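TRAP dicarboxylate transporter-DctP subunit (Desulfovibrio desulfuricans subsp. desulfuricans, PDB 4NHB) probably serves as the periplasmic solute-binding component of a TRAP transporter, capturing sn-glycerol-3-phosphate for uptake into the cell. Local coordinates at residues T92-S97 with M105-M110; L312-D315 with A320-I323. All blocks are in the same frame, centred on the assembly; numbering follows the deposited sequence.

Contact 1 of 2, residues T92-S97 with M105-M110; sequences TGTQTS and MLETPM. With G3P (sn-glycerol-3-phosphate), chain P.
The carboxylate of Glu107 turns one face to Thr94. CG2 of Thr94 lies over that face, displaced toward the CG and OE1 side, 3.5 Å from Glu107 CD, while Thr94 OG1 donates a hydrogen bond of 2.9 Å to Glu107 OE1 from 61° out of the carboxylate plane. On the same side of the plane but less steeply raised, O1 of sn-glycerol-3-phosphate gives its proton to Glu107 OE2 across 2.7 Å. Each carboxylate oxygen has a further partner, Tyr178 OH at OE1 and the backbone N of Ile237 at OE2, so four bonds fix the rotation of this buried group. Nearby Arg151, and His238 if protonated, may help to stabilise its negative charge.

Glutamate suits the site because its chain, extended at chi2 (-179°), carries an acceptor from the 105-110 loop to the ligand. Threonine offers hydroxyl and methyl from one branch point: with chi1 at 54°, OG1 reaches the carboxylate while CG2 covers its face and touches Leu106 CB at 4.1 Å. The backbone N of Thr94 donates a hydrogen bond of 3.1 Å to ligand O1, so the ligand hydroxyl is acceptor here and donor to Glu107. Gly93, without a side chain, lets its CA approach O1 to 3.4 Å. Ligand C1 lies neither over the face nor in the plane of the Gln95 amide, whose NE2 bonds O2 weakly and also bonds Glu75. Behind these groups the 3-10 turn is secured by Ser97, whose OG (2.6 Å) and backbone N both bond Thr94 O.

Together the two segments bind the terminal glycerol hydroxyl, with a weaker touch at O2, and form one wall of the ligand pocket in this periplasmic-binding-protein fold (solute-binding family 7).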
loop_
_atom_site.group_PDB
_atom_site.type_symbol
_atom_site.label_atom_id
_atom_site.label_comp_id
_atom_site.label_asym_id
_atom_site.label_seq_id
_atom_site.Cartn_x
_atom_site.Cartn_y
_atom_site.Cartn_z
ATOM N N THR A 92 4.759 5.363 0.873
ATOM C CA THR A 92 4.270 4.787 -0.365
ATOM C C THR A 92 4.311 3.269 -0.261
ATOM O O THR A 92 4.709 2.719 0.800
ATOM C CB THR A 92 5.046 5.364 -1.580
ATOM O OG1 THR A 92 4.313 5.118 -2.782
ATOM C CG2 THR A 92 6.426 4.746 -1.738
ATOM N N GLY A 93 3.893 2.598 -1.333
ATOM C CA GLY A 93 3.849 1.164 -1.379
ATOM C C GLY A 93 4.738 0.515 -2.443
ATOM O O GLY A 93 5.931 0.823 -2.571
ATOM N N THR A 94 4.160 -0.417 -3.198
ATOM C CA THR A 94 4.966 -1.208 -4.129
ATOM C C THR A 94 5.382 -0.427 -5.391
ATOM O O THR A 94 5.930 -1.012 -6.361
ATOM C CB THR A 94 4.236 -2.480 -4.545
ATOM O OG1 THR A 94 2.947 -2.108 -5.047
ATOM C CG2 THR A 94 4.103 -3.474 -3.355
ATOM N N GLN A 95 5.099 0.877 -5.388
ATOM C CA GLN A 95 5.675 1.813 -6.348
ATOM C C GLN A 95 7.208 1.679 -6.346
ATOM O O GLN A 95 7.878 1.849 -7.358
ATOM C CB GLN A 95 5.270 3.248 -6.001
ATOM C CG GLN A 95 3.751 3.609 -6.205
ATOM C CD GLN A 95 2.850 3.160 -5.035
ATOM O OE1 GLN A 95 3.241 2.344 -4.186
ATOM N NE2 GLN A 95 1.650 3.700 -4.993
ATOM N N THR A 96 7.767 1.365 -5.188
ATOM C CA THR A 96 9.216 1.266 -5.068
ATOM C C THR A 96 9.739 -0.008 -5.683
ATOM O O THR A 96 10.960 -0.224 -5.727
ATOM C CB THR A 96 9.666 1.325 -3.589
ATOM O OG1 THR A 96 9.058 0.240 -2.903
ATOM C CG2 THR A 96 9.238 2.630 -2.925
ATOM N N SER A 97 8.839 -0.862 -6.175
ATOM C CA SER A 97 9.256 -1.972 -7.021
ATOM C C SER A 97 9.994 -1.504 -8.280
ATOM O O SER A 97 10.671 -2.300 -8.902
ATOM C CB SER A 97 8.074 -2.885 -7.397
ATOM O OG SER A 97 7.152 -2.255 -8.266
ATOM N N MET A 105 6.783 -7.881 -4.077
ATOM C CA MET A 105 6.293 -9.035 -3.330
ATOM C C MET A 105 5.650 -8.712 -1.969
ATOM O O MET A 105 5.023 -9.590 -1.391
ATOM C CB MET A 105 7.403 -10.071 -3.186
ATOM C CG MET A 105 7.876 -10.597 -4.546
ATOM S SD MET A 105 8.915 -12.083 -4.463
ATOM C CE MET A 105 7.677 -13.322 -4.316
ATOM N N LEU A 106 5.782 -7.467 -1.505
ATOM C CA LEU A 106 5.024 -6.978 -0.349
ATOM C C LEU A 106 3.523 -7.167 -0.595
ATOM O O LEU A 106 2.758 -7.361 0.346
ATOM C CB LEU A 106 5.343 -5.506 -0.050
ATOM C CG LEU A 106 6.762 -5.214 0.519
ATOM C CD1 LEU A 106 7.179 -3.722 0.487
ATOM C CD2 LEU A 106 6.890 -5.709 1.921
ATOM N N GLU A 107 3.116 -7.108 -1.868
ATOM C CA GLU A 107 1.712 -7.263 -2.262
ATOM C C GLU A 107 1.447 -8.490 -3.175
ATOM O O GLU A 107 0.594 -8.453 -4.034
ATOM C CB GLU A 107 1.217 -5.945 -2.906
ATOM C CG GLU A 107 1.242 -4.786 -1.943
ATOM C CD GLU A 107 0.737 -3.460 -2.497
ATOM O OE1 GLU A 107 0.687 -3.285 -3.738
ATOM O OE2 GLU A 107 0.401 -2.572 -1.655
ATOM N N THR A 108 2.179 -9.583 -2.934
ATOM C CA THR A 108 2.010 -10.862 -3.657
ATOM C C THR A 108 0.567 -11.281 -3.620
ATOM O O THR A 108 -0.025 -11.433 -2.532
ATOM C CB THR A 108 2.869 -11.979 -2.994
ATOM O OG1 THR A 108 4.242 -11.620 -3.041
ATOM C CG2 THR A 108 2.674 -13.344 -3.662
ATOM N N PRO A 109 -0.058 -11.423 -4.804
ATOM C CA PRO A 109 -1.472 -11.777 -4.758
ATOM C C PRO A 109 -1.686 -13.145 -4.124
ATOM O O PRO A 109 -0.863 -14.023 -4.304
ATOM C CB PRO A 109 -1.879 -11.772 -6.232
ATOM C CG PRO A 109 -0.922 -10.814 -6.889
ATOM C CD PRO A 109 0.367 -11.000 -6.150
ATOM N N MET A 110 -2.757 -13.299 -3.369
ATOM C CA MET A 110 -3.114 -14.606 -2.810
ATOM C C MET A 110 -2.090 -15.156 -1.836
ATOM O O MET A 110 -1.978 -16.370 -1.683
ATOM C CB MET A 110 -3.250 -15.632 -3.943
ATOM C CG MET A 110 -4.141 -15.198 -5.057
ATOM S SD MET A 110 -5.746 -14.740 -4.416
ATOM C CE MET A 110 -6.051 -16.015 -3.185
HETATM O O1 G3P P . 1.113 -0.213 -2.858
HETATM C C1 G3P P . 0.652 0.073 -4.145
HETATM C C2 G3P P . -0.738 0.720 -4.073
HETATM O O2 G3P P . -0.659 1.893 -3.309
HETATM C C3 G3P P . -1.221 1.050 -5.494
HETATM O O1P G3P P . -2.612 1.062 -5.509
HETATM O O4P G3P P . -2.989 2.981 -4.059
HETATM O O2P G3P P . -2.776 3.354 -6.567
HETATM O O3P G3P P . -4.837 2.300 -5.640
HETATM P P G3P P . -3.339 2.518 -5.444
#

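Contact 2 of 2, residues L312-D315 with A320-I323; sequences LFYD and AQAI
Ala320 fits closely against the backbone of Phe313, its CB 3.6 Å from Phe313 O, and this is the dense, buried part of the contact. The same methyl lies 4.2 Å from Phe313 CB and, obliquely to the ring, 4.1 Å from Tyr314 CD1. Alanine suits the place because one small apolar carbon, directed at the neighbouring helix, allows the CA atoms of Tyr314 and Ala320 to come within 5.6 Å. Phe313 also starts toward the partner segment, but beyond CB its ring leads away into the interior, as befits a large apolar group.

The two segments belong to consecutive short helices, 311-316 and 320-329, joined by the brief link 317-319 to form a helix-link-helix unit at the C-terminal end of the modelled chain. Ala320, in the first turn of the second helix, therefore meets the first helix just beside the link.

Toward solvent the contact thins to one polar bridge. Tyr314 OH donates a hydrogen bond of 2.9 Å to Gln321 OE1, which sits at the ring edge, close to the ring plane, and 3.3 Å from CE1. The donor comes in at a C=O...donor angle of 136°, and ring and amide planes are turned 31° from each other. Gln321 starts with CG anti to its backbone N (chi1 -167°) and then bends at chi2, which brings the amide round to the hydroxyl. Its NE2 bonds Asp325 OD1, so both ends of the amide have partners, which favours this orientation, although crystal contacts at this exposed side may also contribute. Tyrosine and glutamine are well placed on this exposed side: each has an apolar stem and a polar end that tolerates water.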
loop_
_atom_site.group_PDB
_atom_site.type_symbol
_atom_site.label_atom_id
_atom_site.label_comp_id
_atom_site.label_asym_id
_atom_site.label_seq_id
_atom_site.Cartn_x
_atom_site.Cartn_y
_atom_site.Cartn_z
ATOM N N LEU A 312 5.606 -13.410 -12.685
ATOM C CA LEU A 312 6.223 -12.099 -12.684
ATOM C C LEU A 312 7.363 -12.058 -11.661
ATOM O O LEU A 312 8.422 -11.500 -11.938
ATOM C CB LEU A 312 5.197 -10.987 -12.376
ATOM C CG LEU A 312 5.812 -9.644 -11.973
ATOM C CD1 LEU A 312 6.622 -9.123 -13.146
ATOM C CD2 LEU A 312 4.738 -8.613 -11.526
ATOM N N PHE A 313 7.167 -12.654 -10.478
ATOM C CA PHE A 313 8.169 -12.561 -9.430
ATOM C C PHE A 313 9.347 -13.535 -9.677
ATOM O O PHE A 313 10.518 -13.209 -9.419
ATOM C CB PHE A 313 7.574 -12.882 -8.051
ATOM C CG PHE A 313 6.352 -12.075 -7.684
ATOM C CD1 PHE A 313 6.340 -10.718 -7.788
ATOM C CD2 PHE A 313 5.212 -12.703 -7.240
ATOM C CE1 PHE A 313 5.210 -9.992 -7.434
ATOM C CE2 PHE A 313 4.093 -11.971 -6.882
ATOM C CZ PHE A 313 4.101 -10.627 -6.995
ATOM N N TYR A 314 9.018 -14.741 -10.105
ATOM C CA TYR A 314 10.052 -15.721 -10.416
ATOM C C TYR A 314 10.968 -15.166 -11.521
ATOM O O TYR A 314 12.203 -15.320 -11.455
ATOM C CB TYR A 314 9.414 -17.022 -10.837
ATOM C CG TYR A 314 8.781 -17.818 -9.708
ATOM C CD1 TYR A 314 9.553 -18.329 -8.675
ATOM C CD2 TYR A 314 7.423 -18.114 -9.721
ATOM C CE1 TYR A 314 8.988 -19.103 -7.661
ATOM C CE2 TYR A 314 6.852 -18.861 -8.717
ATOM C CZ TYR A 314 7.643 -19.360 -7.694
ATOM O OH TYR A 314 7.061 -20.116 -6.713
ATOM N N ASP A 315 10.357 -14.472 -12.494
ATOM C CA ASP A 315 11.094 -13.849 -13.591
ATOM C C ASP A 315 11.958 -12.700 -13.104
ATOM O O ASP A 315 13.083 -12.534 -13.559
ATOM C CB ASP A 315 10.138 -13.283 -14.625
ATOM C CG ASP A 315 9.474 -14.343 -15.483
ATOM O OD1 ASP A 315 9.793 -15.548 -15.394
ATOM O OD2 ASP A 315 8.593 -13.946 -16.256
ATOM N N ALA A 320 12.855 -15.122 -5.143
ATOM C CA ALA A 320 11.395 -15.183 -5.013
ATOM C C ALA A 320 10.943 -16.397 -4.205
ATOM O O ALA A 320 10.115 -16.282 -3.288
ATOM C CB ALA A 320 10.715 -15.185 -6.400
ATOM N N GLN A 321 11.478 -17.568 -4.528
ATOM C CA GLN A 321 11.056 -18.771 -3.805
ATOM C C GLN A 321 11.273 -18.668 -2.308
ATOM O O GLN A 321 10.463 -19.180 -1.520
ATOM C CB GLN A 321 11.758 -20.024 -4.325
ATOM C CG GLN A 321 11.106 -21.310 -3.811
ATOM C CD GLN A 321 9.622 -21.373 -4.140
ATOM O OE1 GLN A 321 9.233 -21.340 -5.306
ATOM N NE2 GLN A 321 8.788 -21.445 -3.116
ATOM N N ALA A 322 12.355 -18.023 -1.895
ATOM C CA ALA A 322 12.674 -17.953 -0.479
ATOM C C ALA A 322 11.684 -17.018 0.195
ATOM O O ALA A 322 11.212 -17.261 1.307
ATOM C CB ALA A 322 14.097 -17.444 -0.274
ATOM N N ILE A 323 11.378 -15.933 -0.507
ATOM C CA ILE A 323 10.449 -14.965 0.008
ATOM C C ILE A 323 9.100 -15.631 0.213
ATOM O O ILE A 323 8.508 -15.514 1.281
ATOM C CB ILE A 323 10.379 -13.714 -0.926
ATOM C CG1 ILE A 323 11.709 -12.959 -0.848
ATOM C CG2 ILE A 323 9.219 -12.758 -0.514
ATOM C CD1 ILE A 323 11.881 -11.905 -1.884
#

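Overall arrangement
Contact 1 precedes contact 2 along the chain, and their centres lie 13 Å apart. The first belongs to the long loop between strand 89-92 and helix 115-122, about 7 Å from the centre of the chain; the second joins helices 311-316 and 320-329, about 19 Å out. Phe313 and Ile323 bring them into touch. The Phe313 ring packs with CD1 3.6 Å from Met105 CG and with CZ 3.8 Å from Pro109 CD, while Ile323 CD1 lies 3.9 Å from Met105 SD. The C-terminal helices thus back the loop that carries Glu107, so this loop lies between the ligand and those helices.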